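Local coordinates for disulfide bond protein A (Staphylococcus aureus, PDB 3BCI) that probably acts as a thiol-disulfide oxidoreductase of the DsbA subfamily, using a redox-active cysteine pair to introduce disulfides into folding proteins, at residues Leu102-Ile107 with Lys122-Lys127; Ser68-Met73 with Ser129-Ala134; Val16-Tyr21 with Thr152-Gly157. All blocks are in the same frame, centred on the assembly; numbering follows the deposited sequence.

Contact 1: Leu102-Ile107 with Lys122-Lys127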
ATOM      1  N   LEU A 102     -16.058  -5.668  -3.025  1.00 29.90           N
ATOM      2  CA  LEU A 102     -15.570  -4.295  -2.950  1.00 28.72           C
ATOM      3  C   LEU A 102     -14.229  -4.145  -3.657  1.00 27.52           C
ATOM      4  O   LEU A 102     -14.001  -3.166  -4.369  1.00 27.82           O
ATOM      5  CB  LEU A 102     -15.441  -3.847  -1.488  1.00 32.03           C
ATOM      6  CG  LEU A 102     -14.907  -2.426  -1.265  1.00 30.84           C
ATOM      7  CD1 LEU A 102     -15.467  -1.856   0.027  1.00 36.63           C
ATOM      8  CD2 LEU A 102     -13.379  -2.443  -1.237  1.00 28.21           C
ATOM      9  N   LEU A 103     -13.336  -5.111  -3.466  1.00 23.66           N
ATOM     10  CA  LEU A 103     -12.032  -5.035  -4.117  1.00 30.48           C
ATOM     11  C   LEU A 103     -12.167  -5.104  -5.643  1.00 28.43           C
ATOM     12  O   LEU A 103     -11.527  -4.334  -6.359  1.00 25.90           O
ATOM     13  CB  LEU A 103     -11.118  -6.146  -3.589  1.00 24.32           C
ATOM     14  CG  LEU A 103     -10.713  -5.908  -2.125  1.00 26.86           C
ATOM     15  CD1 LEU A 103     -10.082  -7.160  -1.546  1.00 26.16           C
ATOM     16  CD2 LEU A 103      -9.749  -4.729  -2.045  1.00 22.94           C
ATOM     17  N   ASP A 104     -13.005  -6.005  -6.148  1.00 24.22           N
ATOM     18  CA  ASP A 104     -13.184  -6.094  -7.596  1.00 28.30           C
ATOM     19  C   ASP A 104     -13.729  -4.756  -8.094  1.00 29.62           C
ATOM     20  O   ASP A 104     -13.311  -4.247  -9.136  1.00 25.91           O
ATOM     21  CB  ASP A 104     -14.150  -7.228  -7.966  1.00 29.51           C
ATOM     22  CG  ASP A 104     -13.541  -8.606  -7.759  1.00 32.85           C
ATOM     23  OD1 ASP A 104     -12.342  -8.689  -7.426  1.00 31.32           O
ATOM     24  OD2 ASP A 104     -14.261  -9.610  -7.936  1.00 31.71           O
ATOM     25  N   LYS A 105     -14.653  -4.183  -7.333  1.00 28.24           N
ATOM     26  CA  LYS A 105     -15.240  -2.897  -7.691  1.00 36.25           C
ATOM     27  C   LYS A 105     -14.147  -1.833  -7.783  1.00 28.08           C
ATOM     28  O   LYS A 105     -14.131  -1.014  -8.700  1.00 30.10           O
ATOM     29  CB  LYS A 105     -16.280  -2.489  -6.645  1.00 40.77           C
ATOM     30  CG  LYS A 105     -16.900  -1.117  -6.870  1.00 48.46           C
ATOM     31  CD  LYS A 105     -18.062  -0.868  -5.911  0.50 59.17           C
ATOM     32  CE  LYS A 105     -17.605  -0.764  -4.462  0.50 66.20           C
ATOM     33  NZ  LYS A 105     -16.855   0.491  -4.211  0.50 68.01           N
ATOM     34  N   HIS A 106     -13.227  -1.845  -6.830  1.00 28.20           N
ATOM     35  CA  HIS A 106     -12.148  -0.866  -6.843  1.00 24.40           C
ATOM     36  C   HIS A 106     -11.174  -1.096  -7.994  1.00 25.11           C
ATOM     37  O   HIS A 106     -10.674  -0.145  -8.598  1.00 27.31           O
ATOM     38  CB  HIS A 106     -11.428  -0.876  -5.496  1.00 27.62           C
ATOM     39  CG  HIS A 106     -12.122  -0.061  -4.451  1.00 32.08           C
ATOM     40  ND1 HIS A 106     -11.525   1.013  -3.828  1.00 31.83           N
ATOM     41  CD2 HIS A 106     -13.385  -0.126  -3.965  1.00 34.57           C
ATOM     42  CE1 HIS A 106     -12.390   1.577  -3.002  1.00 36.48           C
ATOM     43  NE2 HIS A 106     -13.525   0.906  -3.066  1.00 36.97           N
ATOM     44  N   ILE A 107     -10.914  -2.357  -8.317  1.00 26.47           N
ATOM     45  CA  ILE A 107     -10.015  -2.661  -9.421  1.00 26.69           C
ATOM     46  C   ILE A 107     -10.631  -2.151 -10.727  1.00 31.56           C
ATOM     47  O   ILE A 107      -9.945  -1.566 -11.565  1.00 23.80           O
ATOM     48  CB  ILE A 107      -9.751  -4.184  -9.519  1.00 28.35           C
ATOM     49  CG1 ILE A 107      -8.982  -4.649  -8.274  1.00 26.70           C
ATOM     50  CG2 ILE A 107      -8.955  -4.504 -10.789  1.00 28.02           C
ATOM     51  CD1 ILE A 107      -8.882  -6.159  -8.121  1.00 24.09           C
ATOM     52  N   LYS A 122      -8.121 -12.236 -11.098  1.00 20.88           N
ATOM     53  CA  LYS A 122      -7.882 -13.667 -10.959  1.00 25.54           C
ATOM     54  C   LYS A 122      -6.619 -13.958 -10.140  1.00 27.35           C
ATOM     55  O   LYS A 122      -6.581 -14.900  -9.351  1.00 24.40           O
ATOM     56  CB  LYS A 122      -7.778 -14.308 -12.347  1.00 27.49           C
ATOM     57  CG  LYS A 122      -7.629 -15.832 -12.343  1.00 31.58           C
ATOM     58  CD  LYS A 122      -6.176 -16.261 -12.309  1.00 28.35           C
ATOM     59  CE  LYS A 122      -6.048 -17.765 -12.495  1.00 40.44           C
ATOM     60  NZ  LYS A 122      -4.627 -18.201 -12.539  1.00 33.84           N
ATOM     61  N   ASP A 123      -5.588 -13.135 -10.309  1.00 28.03           N
ATOM     62  CA  ASP A 123      -4.338 -13.357  -9.592  1.00 27.88           C
ATOM     63  C   ASP A 123      -4.451 -13.260  -8.068  1.00 26.31           C
ATOM     64  O   ASP A 123      -3.965 -14.137  -7.360  1.00 24.21           O
ATOM     65  CB  ASP A 123      -3.261 -12.389 -10.103  1.00 26.56           C
ATOM     66  CG  ASP A 123      -1.851 -12.797  -9.674  1.00 31.00           C
ATOM     67  OD1 ASP A 123      -1.483 -12.595  -8.498  1.00 26.49           O
ATOM     68  OD2 ASP A 123      -1.110 -13.333 -10.524  1.00 32.74           O
ATOM     69  N   TYR A 124      -5.102 -12.217  -7.557  1.00 21.53           N
ATOM     70  CA  TYR A 124      -5.212 -12.066  -6.108  1.00 24.51           C
ATOM     71  C   TYR A 124      -6.142 -13.076  -5.446  1.00 28.74           C
ATOM     72  O   TYR A 124      -6.124 -13.229  -4.227  1.00 26.90           O
ATOM     73  CB  TYR A 124      -5.619 -10.625  -5.743  1.00 22.17           C
ATOM     74  CG  TYR A 124      -7.100 -10.344  -5.562  1.00 22.25           C
ATOM     75  CD1 TYR A 124      -7.728 -10.562  -4.335  1.00 25.01           C
ATOM     76  CD2 TYR A 124      -7.862  -9.808  -6.604  1.00 23.00           C
ATOM     77  CE1 TYR A 124      -9.080 -10.246  -4.147  1.00 25.52           C
ATOM     78  CE2 TYR A 124      -9.213  -9.490  -6.429  1.00 21.36           C
ATOM     79  CZ  TYR A 124      -9.816  -9.709  -5.200  1.00 26.82           C
ATOM     80  OH  TYR A 124     -11.146  -9.388  -5.022  1.00 27.17           O
ATOM     81  N   LYS A 125      -6.935 -13.782  -6.248  1.00 26.86           N
ATOM     82  CA  LYS A 125      -7.855 -14.782  -5.715  1.00 25.33           C
ATOM     83  C   LYS A 125      -7.312 -16.202  -5.867  1.00 28.02           C
ATOM     84  O   LYS A 125      -7.926 -17.158  -5.401  1.00 31.24           O
ATOM     85  CB  LYS A 125      -9.207 -14.697  -6.426  1.00 25.22           C
ATOM     86  CG  LYS A 125      -9.897 -13.344  -6.320  1.00 25.81           C
ATOM     87  CD  LYS A 125     -11.238 -13.363  -7.038  1.00 25.36           C
ATOM     88  CE  LYS A 125     -11.928 -12.018  -6.942  1.00 22.32           C
ATOM     89  NZ  LYS A 125     -13.229 -12.014  -7.654  1.00 25.30           N
ATOM     90  N   THR A 126      -6.165 -16.338  -6.521  1.00 27.78           N
ATOM     91  CA  THR A 126      -5.571 -17.654  -6.743  1.00 27.43           C
ATOM     92  C   THR A 126      -4.509 -18.008  -5.705  1.00 30.42           C
ATOM     93  O   THR A 126      -3.491 -17.332  -5.586  1.00 28.64           O
ATOM     94  CB  THR A 126      -4.937 -17.737  -8.141  1.00 25.53           C
ATOM     95  OG1 THR A 126      -5.926 -17.424  -9.130  1.00 31.67           O
ATOM     96  CG2 THR A 126      -4.395 -19.141  -8.401  1.00 28.10           C
ATOM     97  N   LYS A 127      -4.744 -19.080  -4.958  1.00 31.80           N
ATOM     98  CA  LYS A 127      -3.796 -19.492  -3.939  1.00 35.96           C
ATOM     99  C   LYS A 127      -2.386 -19.650  -4.492  1.00 35.06           C
ATOM    100  O   LYS A 127      -2.186 -20.221  -5.561  1.00 30.73           O
ATOM    101  CB  LYS A 127      -4.238 -20.802  -3.289  1.00 35.69           C
ATOM    102  CG  LYS A 127      -3.160 -21.419  -2.410  1.00 46.56           C
ATOM    103  CD  LYS A 127      -3.736 -22.002  -1.135  1.00 55.61           C
ATOM    104  CE  LYS A 127      -2.635 -22.583  -0.264  1.00 56.38           C
ATOM    105  NZ  LYS A 127      -3.159 -23.001   1.064  1.00 67.12           N
TER
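Tyr124, near the C-terminal end of helix 114-125, reaches across to helix 100-108 and sets its ring among Leu103, Asp104 and Ile107. The contact joins two helices of the helical part that DsbA proteins insert into the thioredoxin fold. The phenol donates a hydrogen bond to the carboxylate of Asp104, Tyr124 OH to Asp104 OD1 2.8 Å. Asp104 OD1 lies at the edge of the Tyr124 ring, near its plane, whereas the phenol oxygen approaches OD1 from above the carboxylate plane, the two flat groups being 76° apart. Ile107 CD1 is 3.8 Å from Tyr124 CE2, and Leu103 CB is 3.5 Å from Tyr124 OH. Ala67, Ala70 and Arg66 of helix 61-74 also touch this tyrosine.

Lys125 follows with an extended chain whose CG lies 3.7 Å above the centre of the Tyr124 ring. Its NZ forms a salt bridge of 2.6 Å with Asp104 OD2, on the syn lone pair. At Thr126, where the chain has left the helix, OG1 donates to Lys122 O at 2.6 Å.

One carboxylate thus binds two consecutive residues, each oxygen having its own donor. The ammonium group would be expected to stabilise Asp104 as the anion, which in turn holds the phenol end of Tyr124.

Contact 2: Ser68-Met73 with Ser129-Ala134; sequences SHAVLM and SKSWKA
This is a helix-helix packing contact in the helical part inserted into the thioredoxin fold of DsbA, joining helix 61-74 to the first turn of helix 130-144. The short axes approach to 8.4 Å at an angle of 122°, and small residues let the backbones come close: Ala70 and Ser131 have their CA atoms 5.0 Å apart. Ser131 CB sits against the backbone of helix 61-74, 3.6 Å from Ala70 N, with the methyl group of Ala70 beside it. Its hydroxyl is turned elsewhere, to a hydrogen bond with Asp123 OD1, while Tyr124 of helix 114-125 touches both Ala70 and Ser131.

At Lys130 and Ser131, Met73 curls over the start of the second helix. With its CG between the backbone N and the carbonyl carbon (chi1 60°) and a bend at chi3, the chain brings SD against Lys130 CB and places CE 3.7 Å from Ser131 N. That start is capped by Ser129, the N-cap residue, whose OG accepts a bond from Trp132 N at 3.2 Å.

Further along helix 130-144, His69 offers a ring face to Ala134. His69 NE2 is hydrogen-bonded to Asp138 OD2, one turn beyond Ala134 on helix 130-144, which would limit rotation of the imidazole and probably polarise it. The methyl group makes a CH-pi contact, with Ala134 CB 3.8 Å from the centroid of the His69 ring, 22° off the normal and displaced toward the CG-ND1 side.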
ATOM      1  N   SER A  68      -4.132  -5.520  -3.645  1.00 20.01           N
ATOM      2  CA  SER A  68      -3.229  -4.379  -3.738  1.00 25.23           C
ATOM      3  C   SER A  68      -1.939  -4.773  -4.454  1.00 24.95           C
ATOM      4  O   SER A  68      -1.474  -4.067  -5.355  1.00 22.04           O
ATOM      5  CB  SER A  68      -2.910  -3.854  -2.332  1.00 25.74           C
ATOM      6  OG  SER A  68      -2.051  -2.728  -2.382  1.00 29.11           O
ATOM      7  N   HIS A  69      -1.359  -5.903  -4.053  1.00 20.12           N
ATOM      8  CA  HIS A  69      -0.126  -6.380  -4.674  1.00 26.50           C
ATOM      9  C   HIS A  69      -0.342  -6.795  -6.129  1.00 26.08           C
ATOM     10  O   HIS A  69       0.560  -6.662  -6.958  1.00 21.93           O
ATOM     11  CB  HIS A  69       0.464  -7.542  -3.868  1.00 19.40           C
ATOM     12  CG  HIS A  69       1.324  -7.098  -2.726  1.00 24.16           C
ATOM     13  ND1 HIS A  69       2.582  -6.568  -2.906  1.00 19.33           N
ATOM     14  CD2 HIS A  69       1.086  -7.057  -1.392  1.00 23.25           C
ATOM     15  CE1 HIS A  69       3.086  -6.220  -1.735  1.00 25.41           C
ATOM     16  NE2 HIS A  69       2.197  -6.506  -0.799  1.00 27.31           N
ATOM     17  N   ALA A  70      -1.533  -7.295  -6.442  1.00 23.80           N
ATOM     18  CA  ALA A  70      -1.836  -7.691  -7.815  1.00 24.85           C
ATOM     19  C   ALA A  70      -1.843  -6.430  -8.685  1.00 26.46           C
ATOM     20  O   ALA A  70      -1.275  -6.413  -9.777  1.00 23.48           O
ATOM     21  CB  ALA A  70      -3.198  -8.402  -7.883  1.00 24.15           C
ATOM     22  N   VAL A  71      -2.482  -5.373  -8.191  1.00 23.93           N
ATOM     23  CA  VAL A  71      -2.535  -4.110  -8.922  1.00 25.46           C
ATOM     24  C   VAL A  71      -1.126  -3.565  -9.152  1.00 25.75           C
ATOM     25  O   VAL A  71      -0.788  -3.134 -10.258  1.00 25.14           O
ATOM     26  CB  VAL A  71      -3.362  -3.046  -8.152  1.00 26.62           C
ATOM     27  CG1 VAL A  71      -3.234  -1.681  -8.828  1.00 29.05           C
ATOM     28  CG2 VAL A  71      -4.826  -3.468  -8.103  1.00 26.01           C
ATOM     29  N   LEU A  72      -0.308  -3.586  -8.105  1.00 22.00           N
ATOM     30  CA  LEU A  72       1.057  -3.089  -8.194  1.00 23.26           C
ATOM     31  C   LEU A  72       1.883  -3.805  -9.268  1.00 26.65           C
ATOM     32  O   LEU A  72       2.566  -3.165 -10.070  1.00 23.33           O
ATOM     33  CB  LEU A  72       1.755  -3.236  -6.835  1.00 23.65           C
ATOM     34  CG  LEU A  72       3.262  -2.953  -6.827  1.00 29.68           C
ATOM     35  CD1 LEU A  72       3.507  -1.500  -7.228  1.00 22.55           C
ATOM     36  CD2 LEU A  72       3.844  -3.240  -5.442  1.00 30.22           C
ATOM     37  N   MET A  73       1.819  -5.132  -9.292  1.00 22.56           N
ATOM     38  CA  MET A  73       2.610  -5.885 -10.260  1.00 34.05           C
ATOM     39  C   MET A  73       2.117  -5.863 -11.701  1.00 25.98           C
ATOM     40  O   MET A  73       2.923  -5.978 -12.617  1.00 34.73           O
ATOM     41  CB  MET A  73       2.767  -7.340  -9.807  1.00 36.08           C
ATOM     42  CG  MET A  73       1.470  -8.093  -9.642  1.00 48.93           C
ATOM     43  SD  MET A  73       1.758  -9.811  -9.140  1.00 59.64           S
ATOM     44  CE  MET A  73       2.640  -9.557  -7.615  1.00 38.02           C
ATOM     45  N   SER A 129      -0.408 -17.502  -5.819  1.00 33.20           N
ATOM     46  CA  SER A 129      -0.076 -16.722  -7.005  1.00 29.67           C
ATOM     47  C   SER A 129       1.004 -15.755  -6.538  1.00 27.42           C
ATOM     48  O   SER A 129       1.324 -15.710  -5.350  1.00 28.23           O
ATOM     49  CB  SER A 129      -1.288 -15.920  -7.471  1.00 30.69           C
ATOM     50  OG  SER A 129      -1.637 -14.954  -6.492  1.00 28.77           O
ATOM     51  N   LYS A 130       1.562 -14.974  -7.454  1.00 25.03           N
ATOM     52  CA  LYS A 130       2.594 -14.024  -7.063  1.00 30.71           C
ATOM     53  C   LYS A 130       2.068 -12.967  -6.087  1.00 28.72           C
ATOM     54  O   LYS A 130       2.775 -12.582  -5.159  1.00 27.57           O
ATOM     55  CB  LYS A 130       3.201 -13.349  -8.299  1.00 32.30           C
ATOM     56  CG  LYS A 130       4.085 -14.278  -9.127  1.00 48.30           C
ATOM     57  CD  LYS A 130       4.679 -13.583 -10.347  1.00 59.41           C
ATOM     58  CE  LYS A 130       3.615 -13.261 -11.387  0.50 61.21           C
ATOM     59  NZ  LYS A 130       4.207 -12.635 -12.603  0.50 65.02           N
ATOM     60  N   SER A 131       0.835 -12.503  -6.278  1.00 23.06           N
ATOM     61  CA  SER A 131       0.298 -11.482  -5.372  1.00 29.40           C
ATOM     62  C   SER A 131      -0.027 -12.112  -4.023  1.00 28.12           C
ATOM     63  O   SER A 131       0.039 -11.465  -2.976  1.00 25.91           O
ATOM     64  CB  SER A 131      -0.954 -10.819  -5.969  1.00 28.85           C
ATOM     65  OG  SER A 131      -2.039 -11.723  -6.104  1.00 26.86           O
ATOM     66  N   TRP A 132      -0.366 -13.394  -4.056  1.00 26.55           N
ATOM     67  CA  TRP A 132      -0.688 -14.128  -2.845  1.00 27.50           C
ATOM     68  C   TRP A 132       0.573 -14.246  -1.982  1.00 24.95           C
ATOM     69  O   TRP A 132       0.548 -13.996  -0.775  1.00 24.95           O
ATOM     70  CB  TRP A 132      -1.208 -15.516  -3.227  1.00 30.42           C
ATOM     71  CG  TRP A 132      -1.776 -16.286  -2.099  1.00 26.61           C
ATOM     72  CD1 TRP A 132      -1.092 -16.863  -1.065  1.00 34.35           C
ATOM     73  CD2 TRP A 132      -3.154 -16.596  -1.893  1.00 29.41           C
ATOM     74  NE1 TRP A 132      -1.966 -17.522  -0.232  1.00 32.91           N
ATOM     75  CE2 TRP A 132      -3.237 -17.377  -0.721  1.00 32.51           C
ATOM     76  CE3 TRP A 132      -4.331 -16.300  -2.597  1.00 34.87           C
ATOM     77  CZ2 TRP A 132      -4.454 -17.858  -0.227  1.00 36.05           C
ATOM     78  CZ3 TRP A 132      -5.538 -16.778  -2.107  1.00 33.95           C
ATOM     79  CH2 TRP A 132      -5.590 -17.553  -0.935  1.00 36.74           C
ATOM     80  N   LYS A 133       1.679 -14.615  -2.615  1.00 23.32           N
ATOM     81  CA  LYS A 133       2.940 -14.762  -1.906  1.00 28.87           C
ATOM     82  C   LYS A 133       3.446 -13.423  -1.399  1.00 30.41           C
ATOM     83  O   LYS A 133       3.962 -13.328  -0.286  1.00 25.12           O
ATOM     84  CB  LYS A 133       3.974 -15.411  -2.817  1.00 33.01           C
ATOM     85  CG  LYS A 133       3.658 -16.868  -3.085  1.00 35.90           C
ATOM     86  CD  LYS A 133       4.676 -17.527  -3.988  1.00 41.69           C
ATOM     87  CE  LYS A 133       4.410 -19.022  -4.050  1.00 48.50           C
ATOM     88  NZ  LYS A 133       5.302 -19.716  -5.015  1.00 57.94           N
ATOM     89  N   ALA A 134       3.281 -12.391  -2.217  1.00 25.86           N
ATOM     90  CA  ALA A 134       3.711 -11.049  -1.851  1.00 29.14           C
ATOM     91  C   ALA A 134       2.989 -10.577  -0.594  1.00 25.33           C
ATOM     92  O   ALA A 134       3.609 -10.017   0.305  1.00 28.04           O
ATOM     93  CB  ALA A 134       3.447 -10.080  -3.008  1.00 25.32           C
TER

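Contact 3: Val16-Tyr21 with Thr152-Gly157; sequences VVYGDY and TAFING
Tyr18 meets Phe154 rim to rim on one face of the central sheet, its CE2 3.6 Å from Phe154 CD2. The ring planes stand 84° apart, yet neither ring lies over the face of the other. Val16, on the same face of the sheet, lays CG1 over one face of the Tyr18 ring, 3.7 Å above the plane and toward its rim. Ile141 and Ala142 of helix 130-144 also touch Tyr18.

The backbones form an antiparallel pair in the thioredoxin-fold sheet. Val16 and Phe154 are a hydrogen-bonded pair, with Val16 N to Phe154 O at 2.8 Å and Phe154 N to Val16 O at 2.9 Å. Tyr18 N donates to Thr152 O at 2.9 Å, almost straight at 179°, whereas the return bond from Thr152 N to Tyr18 O is weak. Between them, Val17 and Ala153 form a non-hydrogen-bonded pair, Val17 CG2 and Ala153 CB 4.0 Å apart on the other face, where Tyr169 of helix 166-174 touches Ala153.

Across the two strands the hydrogen bonds therefore run between backbone atoms, weakening at the Thr152 N end, while the side chains add an aromatic pair on the Tyr18 and Phe154 face and an aliphatic contact on that of Val17 and Ala153.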
ATOM      1  N   VAL A  16       9.881   3.441   2.647  1.00 22.65           N
ATOM      2  CA  VAL A  16       9.023   2.333   3.051  1.00 19.81           C
ATOM      3  C   VAL A  16       7.996   2.787   4.078  1.00 23.02           C
ATOM      4  O   VAL A  16       8.337   3.426   5.081  1.00 24.32           O
ATOM      5  CB  VAL A  16       9.835   1.178   3.681  1.00 24.24           C
ATOM      6  CG1 VAL A  16       8.898   0.021   4.034  1.00 25.47           C
ATOM      7  CG2 VAL A  16      10.926   0.715   2.727  1.00 28.10           C
ATOM      8  N   VAL A  17       6.736   2.461   3.819  1.00 22.02           N
ATOM      9  CA  VAL A  17       5.655   2.802   4.733  1.00 21.67           C
ATOM     10  C   VAL A  17       5.015   1.490   5.168  1.00 23.54           C
ATOM     11  O   VAL A  17       4.625   0.676   4.329  1.00 22.05           O
ATOM     12  CB  VAL A  17       4.581   3.696   4.060  1.00 25.05           C
ATOM     13  CG1 VAL A  17       3.339   3.816   4.966  1.00 22.90           C
ATOM     14  CG2 VAL A  17       5.155   5.085   3.802  1.00 21.89           C
ATOM     15  N   TYR A  18       4.944   1.284   6.478  1.00 22.25           N
ATOM     16  CA  TYR A  18       4.344   0.083   7.053  1.00 22.98           C
ATOM     17  C   TYR A  18       2.931   0.421   7.490  1.00 24.45           C
ATOM     18  O   TYR A  18       2.708   1.448   8.128  1.00 26.72           O
ATOM     19  CB  TYR A  18       5.156  -0.384   8.263  1.00 21.35           C
ATOM     20  CG  TYR A  18       6.509  -0.956   7.913  1.00 27.89           C
ATOM     21  CD1 TYR A  18       6.652  -2.301   7.569  1.00 24.06           C
ATOM     22  CD2 TYR A  18       7.654  -0.157   7.949  1.00 23.45           C
ATOM     23  CE1 TYR A  18       7.900  -2.840   7.279  1.00 26.40           C
ATOM     24  CE2 TYR A  18       8.908  -0.683   7.658  1.00 31.34           C
ATOM     25  CZ  TYR A  18       9.026  -2.025   7.328  1.00 27.90           C
ATOM     26  OH  TYR A  18      10.267  -2.561   7.084  1.00 28.06           O
ATOM     27  N   GLY A  19       1.975  -0.435   7.147  1.00 24.83           N
ATOM     28  CA  GLY A  19       0.605  -0.172   7.537  1.00 25.98           C
ATOM     29  C   GLY A  19      -0.387  -1.274   7.225  1.00 22.17           C
ATOM     30  O   GLY A  19      -0.028  -2.442   7.087  1.00 28.77           O
ATOM     31  N   ASP A  20      -1.649  -0.884   7.114  1.00 25.15           N
ATOM     32  CA  ASP A  20      -2.741  -1.809   6.827  1.00 23.45           C
ATOM     33  C   ASP A  20      -3.872  -0.944   6.285  1.00 25.92           C
ATOM     34  O   ASP A  20      -4.125   0.138   6.812  1.00 23.39           O
ATOM     35  CB  ASP A  20      -3.183  -2.510   8.121  1.00 24.49           C
ATOM     36  CG  ASP A  20      -4.192  -3.622   7.876  1.00 27.28           C
ATOM     37  OD1 ASP A  20      -5.128  -3.417   7.078  1.00 28.98           O
ATOM     38  OD2 ASP A  20      -4.055  -4.700   8.491  1.00 30.62           O
ATOM     39  N   TYR A  21      -4.547  -1.406   5.235  1.00 23.69           N
ATOM     40  CA  TYR A  21      -5.638  -0.638   4.649  1.00 24.87           C
ATOM     41  C   TYR A  21      -6.797  -0.420   5.621  1.00 25.27           C
ATOM     42  O   TYR A  21      -7.607   0.481   5.428  1.00 22.65           O
ATOM     43  CB  TYR A  21      -6.155  -1.325   3.377  1.00 22.51           C
ATOM     44  CG  TYR A  21      -5.242  -1.169   2.187  1.00 25.74           C
ATOM     45  CD1 TYR A  21      -5.002   0.088   1.639  1.00 25.82           C
ATOM     46  CD2 TYR A  21      -4.599  -2.271   1.622  1.00 23.76           C
ATOM     47  CE1 TYR A  21      -4.141   0.249   0.562  1.00 31.07           C
ATOM     48  CE2 TYR A  21      -3.732  -2.117   0.539  1.00 22.37           C
ATOM     49  CZ  TYR A  21      -3.510  -0.853   0.018  1.00 28.85           C
ATOM     50  OH  TYR A  21      -2.653  -0.681  -1.042  1.00 26.06           O
ATOM     51  N   THR A 152       4.321   3.606  10.243  0.50 28.08           N
ATOM     52  CA  THR A 152       5.687   4.060  10.474  0.50 28.89           C
ATOM     53  C   THR A 152       6.352   4.096   9.109  0.50 31.35           C
ATOM     54  O   THR A 152       6.032   3.288   8.237  0.50 29.31           O
ATOM     55  CB  THR A 152       6.481   3.119  11.425  0.50 30.80           C
ATOM     56  OG1 THR A 152       6.278   1.751  11.047  0.50 21.57           O
ATOM     57  CG2 THR A 152       6.041   3.329  12.868  0.50 42.12           C
ATOM     58  N   ALA A 153       7.257   5.047   8.913  1.00 27.55           N
ATOM     59  CA  ALA A 153       7.940   5.177   7.636  1.00 22.29           C
ATOM     60  C   ALA A 153       9.438   5.296   7.819  1.00 23.74           C
ATOM     61  O   ALA A 153       9.910   5.830   8.818  1.00 23.96           O
ATOM     62  CB  ALA A 153       7.397   6.392   6.881  1.00 23.63           C
ATOM     63  N   PHE A 154      10.177   4.780   6.843  1.00 22.86           N
ATOM     64  CA  PHE A 154      11.631   4.805   6.858  1.00 24.93           C
ATOM     65  C   PHE A 154      12.150   5.174   5.472  1.00 28.31           C
ATOM     66  O   PHE A 154      11.543   4.823   4.460  1.00 25.65           O
ATOM     67  CB  PHE A 154      12.172   3.421   7.241  1.00 21.55           C
ATOM     68  CG  PHE A 154      11.783   2.980   8.626  1.00 27.19           C
ATOM     69  CD1 PHE A 154      12.626   3.214   9.707  1.00 24.99           C
ATOM     70  CD2 PHE A 154      10.568   2.339   8.850  1.00 26.34           C
ATOM     71  CE1 PHE A 154      12.261   2.813  10.997  1.00 31.66           C
ATOM     72  CE2 PHE A 154      10.195   1.935  10.132  1.00 29.73           C
ATOM     73  CZ  PHE A 154      11.040   2.171  11.208  1.00 30.37           C
ATOM     74  N   ILE A 155      13.266   5.891   5.433  1.00 23.05           N
ATOM     75  CA  ILE A 155      13.891   6.270   4.172  1.00 25.79           C
ATOM     76  C   ILE A 155      15.316   5.749   4.287  1.00 23.82           C
ATOM     77  O   ILE A 155      16.097   6.216   5.117  1.00 22.60           O
ATOM     78  CB  ILE A 155      13.877   7.797   3.963  1.00 26.88           C
ATOM     79  CG1 ILE A 155      12.425   8.294   3.915  1.00 27.13           C
ATOM     80  CG2 ILE A 155      14.596   8.145   2.666  1.00 23.88           C
ATOM     81  CD1 ILE A 155      12.268   9.776   3.630  1.00 24.19           C
ATOM     82  N   ASN A 156      15.638   4.763   3.459  1.00 24.75           N
ATOM     83  CA  ASN A 156      16.940   4.112   3.493  1.00 27.08           C
ATOM     84  C   ASN A 156      17.211   3.636   4.914  1.00 31.44           C
ATOM     85  O   ASN A 156      18.328   3.753   5.422  1.00 29.12           O
ATOM     86  CB  ASN A 156      18.056   5.052   3.031  1.00 25.00           C
ATOM     87  CG  ASN A 156      17.999   5.330   1.542  1.00 25.90           C
ATOM     88  OD1 ASN A 156      17.395   4.572   0.782  1.00 27.13           O
ATOM     89  ND2 ASN A 156      18.639   6.412   1.116  1.00 31.14           N
ATOM     90  N   GLY A 157      16.166   3.120   5.557  1.00 23.32           N
ATOM     91  CA  GLY A 157      16.302   2.602   6.904  1.00 21.80           C
ATOM     92  C   GLY A 157      16.291   3.616   8.027  1.00 25.70           C
ATOM     93  O   GLY A 157      16.358   3.226   9.187  1.00 25.49           O
TER

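Contacts 1 and 2 are neighbours in the helical part of the molecule, their centres 10 Å apart, and contact 3 lies in the sheet, its centre about 24 Å from that of contact 1 and 18 Å from that of contact 2. Asp123, beside the tyrosine of contact 1, joins the first two: Ser129 OG lies 2.6 Å from Asp123 O, probably hydrogen-bonded. Contact 2 reaches contact 3 through Ser68 OG and Tyr21 OH, 2.5 Å apart and probably hydrogen-bonded. Tyr21 lies two residues before Cys23 of the Cys23-Cys26 pair, which the Val17 side chain nears without touching. Contact 1 lies inside the chain loop closed by contact 2, and that loop inside the one closed by contact 3.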